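Local coordinates for quinonprotein alcohol dehydrogenase-like protein (Bacteroides thetaiotaomicron VPI-5482, PDB 4R5O) that is of unknown function but binds calcium and joins an immunoglobulin-like beta-sandwich domain to a seven-bladed beta-propeller, at residues 198-206 and 217-226; 239-250 and 267-278. One frame throughout, in Å; residues are numbered along the deposited sequence.

Interaction 1 of 2, residues 198-206 and 217-226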
loop_
_atom_site.group_PDB
_atom_site.type_symbol
_atom_site.label_atom_id
_atom_site.label_comp_id
_atom_site.label_asym_id
_atom_site.label_seq_id
_atom_site.Cartn_x
_atom_site.Cartn_y
_atom_site.Cartn_z
ATOM N N GLY A 198 -17.642 1.009 -1.601
ATOM C CA GLY A 198 -16.842 0.867 -0.388
ATOM C C GLY A 198 -17.468 1.635 0.759
ATOM O O GLY A 198 -18.468 2.330 0.577
ATOM N N LEU A 199 -16.903 1.516 1.955
ATOM C CA LEU A 199 -17.364 2.258 3.143
ATOM C C LEU A 199 -16.229 2.993 3.772
ATOM O O LEU A 199 -15.147 2.431 3.905
ATOM C CB LEU A 199 -18.024 1.376 4.221
ATOM C CG LEU A 199 -19.234 0.537 3.926
ATOM C CD1 LEU A 199 -19.495 -0.368 5.128
ATOM C CD2 LEU A 199 -20.488 1.393 3.573
ATOM N N VAL A 200 -16.460 4.237 4.167
ATOM C CA VAL A 200 -15.476 5.039 4.883
ATOM C C VAL A 200 -16.113 5.378 6.227
ATOM O O VAL A 200 -17.231 5.899 6.280
ATOM C CB VAL A 200 -14.984 6.279 4.085
ATOM C CG1 VAL A 200 -14.138 7.200 4.975
ATOM C CG2 VAL A 200 -14.220 5.869 2.806
ATOM N N THR A 201 -15.450 4.985 7.310
ATOM C CA THR A 201 -15.955 5.194 8.673
ATOM C C THR A 201 -14.902 6.005 9.472
ATOM O O THR A 201 -13.736 6.137 9.053
ATOM C CB THR A 201 -16.303 3.837 9.320
ATOM O OG1 THR A 201 -15.166 2.988 9.278
ATOM C CG2 THR A 201 -17.468 3.103 8.592
ATOM N N GLY A 202 -15.346 6.573 10.585
ATOM C CA GLY A 202 -14.546 7.427 11.455
ATOM C C GLY A 202 -15.396 8.412 12.236
ATOM O O GLY A 202 -15.094 8.711 13.393
ATOM N N ASP A 203 -16.491 8.892 11.611
ATOM C CA ASP A 203 -17.491 9.821 12.157
ATOM C C ASP A 203 -18.901 9.272 11.948
ATOM O O ASP A 203 -19.886 10.016 11.987
ATOM C CB ASP A 203 -17.343 11.195 11.485
ATOM C CG ASP A 203 -17.548 11.261 9.977
ATOM O OD1 ASP A 203 -17.812 10.193 9.352
ATOM O OD2 ASP A 203 -17.420 12.372 9.415
ATOM N N GLY A 204 -18.973 7.958 11.744
ATOM C CA GLY A 204 -20.191 7.208 11.450
ATOM C C GLY A 204 -19.915 6.331 10.249
ATOM O O GLY A 204 -18.825 5.771 10.161
ATOM N N ILE A 205 -20.860 6.233 9.298
ATOM C CA ILE A 205 -20.699 5.397 8.096
ATOM C C ILE A 205 -20.995 6.215 6.840
ATOM O O ILE A 205 -22.071 6.817 6.704
ATOM C CB ILE A 205 -21.595 4.115 8.110
ATOM C CG1 ILE A 205 -21.428 3.320 9.422
ATOM C CG2 ILE A 205 -21.343 3.246 6.859
ATOM C CD1 ILE A 205 -22.453 2.303 9.650
ATOM N N ARG A 206 -20.045 6.162 5.894
ATOM C CA ARG A 206 -20.149 6.782 4.576
ATOM C C ARG A 206 -20.009 5.745 3.501
ATOM O O ARG A 206 -19.086 4.938 3.577
ATOM C CB ARG A 206 -19.087 7.869 4.372
ATOM C CG ARG A 206 -19.111 8.972 5.376
ATOM C CD ARG A 206 -17.779 9.648 5.314
ATOM N NE ARG A 206 -17.678 10.766 6.246
ATOM C CZ ARG A 206 -17.946 12.024 5.920
ATOM N NH1 ARG A 206 -18.354 12.329 4.685
ATOM N NH2 ARG A 206 -17.818 12.990 6.820
ATOM N N ARG A 217 -23.153 10.172 3.465
ATOM C CA ARG A 217 -23.051 9.983 4.902
ATOM C C ARG A 217 -24.367 9.349 5.384
ATOM O O ARG A 217 -25.374 10.033 5.524
ATOM C CB ARG A 217 -22.731 11.331 5.570
ATOM C CG ARG A 217 -22.257 11.222 6.981
ATOM C CD ARG A 217 -21.728 12.536 7.503
ATOM N NE ARG A 217 -21.266 12.360 8.880
ATOM C CZ ARG A 217 -20.793 13.334 9.639
ATOM N NH1 ARG A 217 -20.733 14.576 9.176
ATOM N NH2 ARG A 217 -20.396 13.083 10.878
ATOM N N ILE A 218 -24.352 8.021 5.565
ATOM C CA ILE A 218 -25.520 7.214 5.940
ATOM C C ILE A 218 -25.790 7.315 7.437
ATOM O O ILE A 218 -26.889 7.640 7.853
ATOM C CB ILE A 218 -25.277 5.752 5.527
ATOM C CG1 ILE A 218 -25.129 5.611 4.018
ATOM C CG2 ILE A 218 -26.396 4.868 6.049
ATOM C CD1 ILE A 218 -24.437 4.259 3.705
ATOM N N LYS A 219 -24.797 7.026 8.237
ATOM C CA LYS A 219 -24.904 7.085 9.684
ATOM C C LYS A 219 -23.924 8.132 10.182
ATOM O O LYS A 219 -22.769 8.190 9.746
ATOM C CB LYS A 219 -24.650 5.690 10.295
ATOM C CG LYS A 219 -24.857 5.594 11.805
ATOM C CD LYS A 219 -24.686 4.164 12.256
ATOM C CE LYS A 219 -24.965 3.957 13.720
ATOM N NZ LYS A 219 -24.786 2.529 14.118
ATOM N N ASN A 220 -24.405 8.983 11.071
ATOM C CA ASN A 220 -23.610 10.058 11.643
ATOM C C ASN A 220 -23.510 9.792 13.140
ATOM O O ASN A 220 -24.475 9.979 13.872
ATOM C CB ASN A 220 -24.251 11.408 11.286
ATOM C CG ASN A 220 -23.478 12.639 11.631
ATOM O OD1 ASN A 220 -22.617 12.656 12.522
ATOM N ND2 ASN A 220 -23.785 13.716 10.919
ATOM N N GLU A 221 -22.363 9.245 13.568
ATOM C CA GLU A 221 -22.082 8.892 14.956
ATOM C C GLU A 221 -20.644 9.223 15.245
ATOM O O GLU A 221 -19.755 8.623 14.664
ATOM C CB GLU A 221 -22.395 7.409 15.233
ATOM C CG GLU A 221 -22.220 6.983 16.684
ATOM C CD GLU A 221 -22.603 5.549 16.997
ATOM O OE1 GLU A 221 -23.650 5.079 16.498
ATOM O OE2 GLU A 221 -21.903 4.922 17.825
ATOM N N ARG A 222 -20.423 10.210 16.123
ATOM C CA ARG A 222 -19.113 10.712 16.524
ATOM C C ARG A 222 -18.214 9.564 16.973
ATOM O O ARG A 222 -18.624 8.735 17.795
ATOM C CB ARG A 222 -19.268 11.749 17.663
ATOM C CG ARG A 222 -18.005 12.580 17.911
ATOM C CD ARG A 222 -18.163 13.623 19.005
ATOM N NE ARG A 222 -18.278 13.026 20.338
ATOM C CZ ARG A 222 -17.256 12.847 21.176
ATOM N NH1 ARG A 222 -16.031 13.235 20.837
ATOM N NH2 ARG A 222 -17.456 12.288 22.363
ATOM N N LEU A 223 -17.011 9.492 16.374
ATOM C CA LEU A 223 -15.960 8.512 16.667
ATOM C C LEU A 223 -16.345 7.060 16.244
ATOM O O LEU A 223 -15.595 6.131 16.574
ATOM C CB LEU A 223 -15.595 8.517 18.184
ATOM C CG LEU A 223 -15.109 9.844 18.781
ATOM C CD1 LEU A 223 -14.937 9.729 20.264
ATOM C CD2 LEU A 223 -13.813 10.336 18.115
ATOM N N LEU A 224 -17.468 6.851 15.514
ATOM C CA LEU A 224 -17.793 5.484 15.059
ATOM C C LEU A 224 -16.875 5.154 13.884
ATOM O O LEU A 224 -16.952 5.790 12.838
ATOM C CB LEU A 224 -19.285 5.274 14.699
ATOM C CG LEU A 224 -19.666 3.937 13.994
ATOM C CD1 LEU A 224 -19.340 2.748 14.845
ATOM C CD2 LEU A 224 -21.114 3.913 13.609
ATOM N N CYS A 225 -16.016 4.167 14.076
ATOM C CA CYS A 225 -15.010 3.764 13.127
ATOM C C CYS A 225 -14.914 2.240 13.039
ATOM O O CYS A 225 -14.860 1.569 14.070
ATOM C CB CYS A 225 -13.661 4.369 13.528
ATOM S SG CYS A 225 -12.346 4.087 12.320
ATOM N N PHE A 226 -14.822 1.697 11.808
ATOM C CA PHE A 226 -14.552 0.270 11.664
ATOM C C PHE A 226 -13.049 0.155 11.532
ATOM O O PHE A 226 -12.522 0.292 10.422
ATOM C CB PHE A 226 -15.313 -0.426 10.499
ATOM C CG PHE A 226 -16.811 -0.304 10.324
ATOM C CD1 PHE A 226 -17.612 0.227 11.336
ATOM C CD2 PHE A 226 -17.431 -0.758 9.160
ATOM C CE1 PHE A 226 -18.996 0.371 11.159
ATOM C CE2 PHE A 226 -18.824 -0.670 9.005
ATOM C CZ PHE A 226 -19.593 -0.075 9.992
#
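The carboxylate of Asp-203 is held by two arginines in two different ways. Arg-206 grips it side-on, NE to OD1 and NH2 to OD2, the latter at 2.7 Å, with each oxygen offering its syn lone pair. Arg-217 instead lays its guanidinium flat against the same carboxylate, the planes 12° apart. The 3.4 Å between Asp-203 OD2 and Arg-217 NH2 is thus a purely electrostatic salt bridge, with no N-H aimed at the oxygen. At its edge this guanidinium also sends a weak hydrogen bond from NH2 to the carbonyl O of Asp-203, while ND2 of Asn-220 lies over its other face. An extended chain, CG anti to the backbone N (chi1 -165°), carries Arg-217 that far.

Beneath this network the strands run antiparallel and a classic beta bulge interrupts them: Ile-218 N and Lys-219 N both donate to Ile-205 O, at 2.8 and 3.1 Å. Beyond the strand, the type II turn Glu-221 to Leu-224 folds the chain back over the 202-203 turn, where Leu-224 O accepts from Gly-204 N at 3.2 Å and weakly from Gly-202 N. Phe-226 then closes the contact. Its backbone N reaches Thr-201 OG1 at 2.9 Å, and Thr-201 CG2 sits over the centre of its ring, 3.7 Å from the centroid. Ile-205 CD1 and Leu-199 CD1 approach the ring obliquely, and Tyr-251 meets it from the neighbouring sheet. The bulged hairpin is the outer edge of a four-stranded propeller blade, and the segment after it doubles back across the preceding turn on its way to the next blade.

Interaction 2 of 2, residues 239-250 and 267-278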
loop_
_atom_site.group_PDB
_atom_site.type_symbol
_atom_site.label_atom_id
_atom_site.label_comp_id
_atom_site.label_asym_id
_atom_site.label_seq_id
_atom_site.Cartn_x
_atom_site.Cartn_y
_atom_site.Cartn_z
ATOM N N ASN A 239 -15.034 -4.338 13.805
ATOM C CA ASN A 239 -14.272 -4.077 15.013
ATOM C C ASN A 239 -14.223 -2.576 15.155
ATOM O O ASN A 239 -13.601 -1.925 14.313
ATOM C CB ASN A 239 -12.886 -4.723 14.950
ATOM C CG ASN A 239 -11.910 -4.194 15.970
ATOM O OD1 ASN A 239 -10.823 -3.771 15.617
ATOM N ND2 ASN A 239 -12.314 -4.081 17.229
ATOM N N ASP A 240 -14.950 -2.014 16.137
ATOM C CA ASP A 240 -15.086 -0.579 16.288
ATOM C C ASP A 240 -14.493 -0.084 17.607
ATOM O O ASP A 240 -14.853 1.004 18.056
ATOM C CB ASP A 240 -16.579 -0.192 16.202
ATOM C CG ASP A 240 -17.556 -0.916 17.130
ATOM O OD1 ASP A 240 -17.132 -1.361 18.218
ATOM O OD2 ASP A 240 -18.758 -0.974 16.794
ATOM N N THR A 241 -13.546 -0.838 18.190
ATOM C CA THR A 241 -12.949 -0.446 19.455
ATOM C C THR A 241 -11.418 -0.628 19.450
ATOM O O THR A 241 -10.902 -1.533 18.792
ATOM C CB THR A 241 -13.573 -1.253 20.574
ATOM O OG1 THR A 241 -13.125 -0.715 21.800
ATOM C CG2 THR A 241 -13.268 -2.748 20.489
ATOM N N TYR A 242 -10.711 0.238 20.200
ATOM C CA TYR A 242 -9.260 0.164 20.353
ATOM C C TYR A 242 -8.881 0.104 21.836
ATOM O O TYR A 242 -7.688 0.055 22.147
ATOM C CB TYR A 242 -8.551 1.364 19.674
ATOM C CG TYR A 242 -8.872 2.719 20.270
ATOM C CD1 TYR A 242 -8.133 3.231 21.337
ATOM C CD2 TYR A 242 -9.902 3.502 19.760
ATOM C CE1 TYR A 242 -8.445 4.464 21.911
ATOM C CE2 TYR A 242 -10.209 4.745 20.312
ATOM C CZ TYR A 242 -9.480 5.223 21.387
ATOM O OH TYR A 242 -9.803 6.451 21.913
ATOM N N LYS A 243 -9.893 0.158 22.742
ATOM C CA LYS A 243 -9.735 0.296 24.189
ATOM C C LYS A 243 -11.004 -0.138 24.958
ATOM O O LYS A 243 -10.940 -1.048 25.775
ATOM C CB LYS A 243 -9.436 1.790 24.462
ATOM C CG LYS A 243 -9.343 2.256 25.914
ATOM C CD LYS A 243 -9.269 3.807 25.995
ATOM C CE LYS A 243 -10.526 4.521 25.530
ATOM N NZ LYS A 243 -10.343 5.994 25.484
ATOM N N ASP A 244 -12.145 0.526 24.700
ATOM C CA ASP A 244 -13.418 0.302 25.388
ATOM C C ASP A 244 -14.034 -1.038 25.037
ATOM O O ASP A 244 -13.880 -1.529 23.926
ATOM C CB ASP A 244 -14.427 1.422 25.048
ATOM C CG ASP A 244 -13.988 2.826 25.464
ATOM O OD1 ASP A 244 -13.333 2.963 26.535
ATOM O OD2 ASP A 244 -14.356 3.799 24.755
ATOM N N GLU A 245 -14.766 -1.619 25.998
ATOM C CA GLU A 245 -15.466 -2.887 25.850
ATOM C C GLU A 245 -16.574 -2.688 24.822
ATOM O O GLU A 245 -17.394 -1.768 24.937
ATOM C CB GLU A 245 -15.989 -3.375 27.215
ATOM C CG GLU A 245 -16.746 -4.694 27.177
ATOM C CD GLU A 245 -17.252 -5.227 28.511
ATOM O OE1 GLU A 245 -16.588 -4.987 29.547
ATOM O OE2 GLU A 245 -18.270 -5.960 28.507
ATOM N N SER A 246 -16.531 -3.497 23.769
ATOM C CA SER A 246 -17.482 -3.424 22.662
ATOM C C SER A 246 -17.666 -4.797 22.071
ATOM O O SER A 246 -16.776 -5.632 22.196
ATOM C CB SER A 246 -16.986 -2.430 21.606
ATOM O OG SER A 246 -17.901 -2.285 20.537
ATOM N N LYS A 247 -18.809 -5.038 21.440
ATOM C CA LYS A 247 -19.066 -6.302 20.767
ATOM C C LYS A 247 -18.890 -6.157 19.281
ATOM O O LYS A 247 -19.127 -5.059 18.764
ATOM C CB LYS A 247 -20.476 -6.814 21.068
ATOM C CG LYS A 247 -20.619 -7.412 22.440
ATOM C CD LYS A 247 -22.031 -7.817 22.676
ATOM C CE LYS A 247 -22.233 -8.448 24.026
ATOM N NZ LYS A 247 -21.752 -7.592 25.150
ATOM N N VAL A 248 -18.505 -7.260 18.577
ATOM C CA VAL A 248 -18.444 -7.272 17.113
ATOM C C VAL A 248 -19.846 -6.939 16.637
ATOM O O VAL A 248 -20.819 -7.466 17.181
ATOM C CB VAL A 248 -17.890 -8.603 16.503
ATOM C CG1 VAL A 248 -18.140 -8.693 15.001
ATOM C CG2 VAL A 248 -16.414 -8.778 16.796
ATOM N N LYS A 249 -19.951 -6.022 15.677
ATOM C CA LYS A 249 -21.238 -5.623 15.113
ATOM C C LYS A 249 -21.253 -5.875 13.633
ATOM O O LYS A 249 -20.217 -5.777 12.984
ATOM C CB LYS A 249 -21.512 -4.158 15.412
ATOM C CG LYS A 249 -21.650 -3.920 16.912
ATOM C CD LYS A 249 -21.846 -2.477 17.262
ATOM C CE LYS A 249 -21.572 -2.257 18.715
ATOM N NZ LYS A 249 -20.122 -2.408 18.997
ATOM N N TYR A 250 -22.401 -6.261 13.090
ATOM C CA TYR A 250 -22.461 -6.445 11.649
ATOM C C TYR A 250 -23.669 -5.664 11.088
ATOM O O TYR A 250 -24.632 -5.363 11.800
ATOM C CB TYR A 250 -22.484 -7.924 11.213
ATOM C CG TYR A 250 -23.680 -8.740 11.641
ATOM C CD1 TYR A 250 -24.829 -8.794 10.855
ATOM C CD2 TYR A 250 -23.620 -9.562 12.758
ATOM C CE1 TYR A 250 -25.912 -9.592 11.208
ATOM C CE2 TYR A 250 -24.695 -10.366 13.124
ATOM C CZ TYR A 250 -25.836 -10.388 12.338
ATOM O OH TYR A 250 -26.919 -11.163 12.699
ATOM N N VAL A 267 -27.913 -2.525 12.893
ATOM C CA VAL A 267 -26.671 -3.063 13.398
ATOM C C VAL A 267 -27.020 -4.159 14.379
ATOM O O VAL A 267 -27.881 -3.983 15.224
ATOM C CB VAL A 267 -25.753 -1.963 14.001
ATOM C CG1 VAL A 267 -26.460 -1.075 15.018
ATOM C CG2 VAL A 267 -24.462 -2.539 14.561
ATOM N N THR A 268 -26.394 -5.315 14.213
ATOM C CA THR A 268 -26.593 -6.479 15.065
ATOM C C THR A 268 -25.291 -6.813 15.732
ATOM O O THR A 268 -24.250 -6.757 15.076
ATOM C CB THR A 268 -27.106 -7.631 14.226
ATOM O OG1 THR A 268 -28.199 -7.175 13.449
ATOM C CG2 THR A 268 -27.458 -8.855 15.051
ATOM N N GLU A 269 -25.333 -7.183 17.008
ATOM C CA GLU A 269 -24.150 -7.582 17.764
ATOM C C GLU A 269 -24.009 -9.085 17.782
ATOM O O GLU A 269 -25.009 -9.805 17.797
ATOM C CB GLU A 269 -24.185 -7.058 19.210
ATOM C CG GLU A 269 -24.063 -5.549 19.370
ATOM C CD GLU A 269 -24.163 -5.059 20.805
ATOM O OE1 GLU A 269 -24.614 -5.840 21.674
ATOM O OE2 GLU A 269 -23.858 -3.869 21.048
ATOM N N LEU A 270 -22.760 -9.547 17.756
ATOM C CA LEU A 270 -22.338 -10.935 17.931
ATOM C C LEU A 270 -21.756 -11.052 19.315
ATOM O O LEU A 270 -21.237 -10.060 19.818
ATOM C CB LEU A 270 -21.334 -11.408 16.842
ATOM C CG LEU A 270 -21.862 -11.625 15.421
ATOM C CD1 LEU A 270 -20.723 -11.982 14.489
ATOM C CD2 LEU A 270 -22.923 -12.721 15.374
ATOM N N ASP A 271 -21.852 -12.227 19.956
ATOM C CA ASP A 271 -21.313 -12.416 21.303
ATOM C C ASP A 271 -19.786 -12.589 21.201
ATOM O O ASP A 271 -19.267 -13.695 21.350
ATOM C CB ASP A 271 -21.997 -13.609 22.013
ATOM C CG ASP A 271 -21.654 -13.812 23.488
ATOM O OD1 ASP A 271 -21.165 -12.839 24.143
ATOM O OD2 ASP A 271 -21.920 -14.919 24.008
ATOM N N ILE A 272 -19.076 -11.480 20.884
ATOM C CA ILE A 272 -17.621 -11.383 20.745
ATOM C C ILE A 272 -17.209 -10.063 21.377
ATOM O O ILE A 272 -17.316 -9.017 20.731
ATOM C CB ILE A 272 -17.089 -11.531 19.281
ATOM C CG1 ILE A 272 -17.667 -12.761 18.547
ATOM C CG2 ILE A 272 -15.515 -11.531 19.249
ATOM C CD1 ILE A 272 -17.540 -12.744 17.056
ATOM N N ILE A 273 -16.780 -10.110 22.659
ATOM C CA ILE A 273 -16.320 -8.939 23.410
ATOM C C ILE A 273 -14.933 -8.565 22.928
ATOM O O ILE A 273 -14.022 -9.383 22.962
ATOM C CB ILE A 273 -16.326 -9.146 24.967
ATOM C CG1 ILE A 273 -17.584 -9.892 25.549
ATOM C CG2 ILE A 273 -15.899 -7.881 25.747
ATOM C CD1 ILE A 273 -18.853 -9.290 25.337
ATOM N N GLN A 274 -14.765 -7.319 22.512
ATOM C CA GLN A 274 -13.481 -6.798 22.075
ATOM C C GLN A 274 -13.147 -5.547 22.885
ATOM O O GLN A 274 -14.018 -4.707 23.144
ATOM C CB GLN A 274 -13.488 -6.519 20.572
ATOM C CG GLN A 274 -13.640 -7.801 19.739
ATOM C CD GLN A 274 -13.661 -7.564 18.258
ATOM O OE1 GLN A 274 -14.129 -6.521 17.766
ATOM N NE2 GLN A 274 -13.259 -8.586 17.512
ATOM N N LYS A 275 -11.901 -5.478 23.361
ATOM C CA LYS A 275 -11.401 -4.362 24.165
ATOM C C LYS A 275 -10.149 -3.771 23.509
ATOM O O LYS A 275 -9.376 -3.073 24.163
ATOM C CB LYS A 275 -11.108 -4.815 25.608
ATOM C CG LYS A 275 -12.312 -5.345 26.383
ATOM C CD LYS A 275 -11.921 -5.728 27.798
ATOM C CE LYS A 275 -13.095 -6.232 28.597
ATOM N NZ LYS A 275 -12.691 -6.613 29.976
ATOM N N GLN A 276 -9.951 -4.054 22.208
ATOM C CA GLN A 276 -8.805 -3.602 21.410
ATOM C C GLN A 276 -9.050 -3.774 19.907
ATOM O O GLN A 276 -10.009 -4.439 19.500
ATOM C CB GLN A 276 -7.522 -4.392 21.792
ATOM C CG GLN A 276 -7.579 -5.879 21.376
ATOM C CD GLN A 276 -6.256 -6.570 21.443
ATOM O OE1 GLN A 276 -5.633 -6.675 22.506
ATOM N NE2 GLN A 276 -5.831 -7.111 20.311
ATOM N N LYS A 277 -8.117 -3.262 19.085
ATOM C CA LYS A 277 -8.153 -3.448 17.647
ATOM C C LYS A 277 -7.726 -4.830 17.299
ATOM O O LYS A 277 -6.629 -5.250 17.692
ATOM C CB LYS A 277 -7.259 -2.445 16.915
ATOM C CG LYS A 277 -7.616 -1.010 17.080
ATOM C CD LYS A 277 -6.750 -0.210 16.181
ATOM C CE LYS A 277 -7.018 1.252 16.358
ATOM N NZ LYS A 277 -6.292 2.051 15.346
ATOM N N ILE A 278 -8.581 -5.543 16.570
ATOM C CA ILE A 278 -8.283 -6.879 16.048
ATOM C C ILE A 278 -9.070 -7.028 14.736
ATOM O O ILE A 278 -10.175 -6.502 14.589
ATOM C CB ILE A 278 -8.525 -8.052 17.045
ATOM C CG1 ILE A 278 -7.971 -9.415 16.523
ATOM C CG2 ILE A 278 -9.951 -8.148 17.468
ATOM C CD1 ILE A 278 -6.449 -9.492 16.156
HETATM O O HOH W 1 -15.783 -4.436 18.140
#
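Val-248 lies across the corner where strand 268-270 gives way to strand 272-274, and it bonds to both: its N donates to Ile-272 O at 3.0 Å, and its O accepts from Leu-270 N at 2.9 Å. A beta bulge at this corner shifts the register by two, with an inverse gamma turn centred on Asp-271 between the two residues that bond to Val-248. On one side of it Ser-246 and Gln-274 form a hydrogen-bonded pair, on the other Tyr-250 and Thr-268. The CG2 branch of Val-248 packs on Ile-272 CB and meets the Gln-274 amide. Thr-268 CB stands over the rim of the Tyr-250 ring, 3.8 Å from its centroid, while Leu-270 CD2 comes in at the ring edge.

In the next shell, Gln-274 extends its chain inward to Asn-239, whose ND2 donates to OE1 at 3.1 Å with the amide planes almost perpendicular (89°). A water lies 2.7 Å from the same Gln-274 OE1, and NE2 is taken by Leu-291 O. Asn-239 OD1 accepts from Ile-278 N at 3.0 Å and from Asn-228.

Farther out, the Asp-240 carboxylate bridges two residues of the strand that carries Val-248: Ser-246 OG donates to OD1, and Lys-249 NZ, swung round by a bend at chi4 (70°), forms a salt bridge with OD2 at 3.0 Å. The Lys-249 charge is probably balanced chiefly by Asp-240, with Glu-269 nearby. Lys-249 and Glu-269, like Glu-245 and Lys-275, lie side by side, while Lys-247 crosses Glu-269; their charged ends stay beyond salt-bridge distance (Lys-249 NZ to Glu-269 OE2, 4.5 Å). Backbone and amide hydrogen bonds therefore appear to set the pairing, with charge probably contributing at longer range.

In the fold
After the N-terminal sandwich domain and the first propeller sheets, the chain enters residues 198-206. Interaction 1 closes the short hairpin loop of strands 204-209 and 215-220, then passes the chain to the next sheet. There, interaction 2 closes a longer excursion that includes helix 253-258, joining strand 246-252 to the bent pair 268-270 and 272-274. The two loops follow in series, neither nesting nor crossing, with centres about 15 Å apart. They touch directly where Cys-225 O lies 3.3 Å from Asp-240 CB. The excursion also returns to the sheet of interaction 1, Gly-262 bonding to Arg-217 and Ala-259 meeting Ile-218, so adjacent blades are tied together.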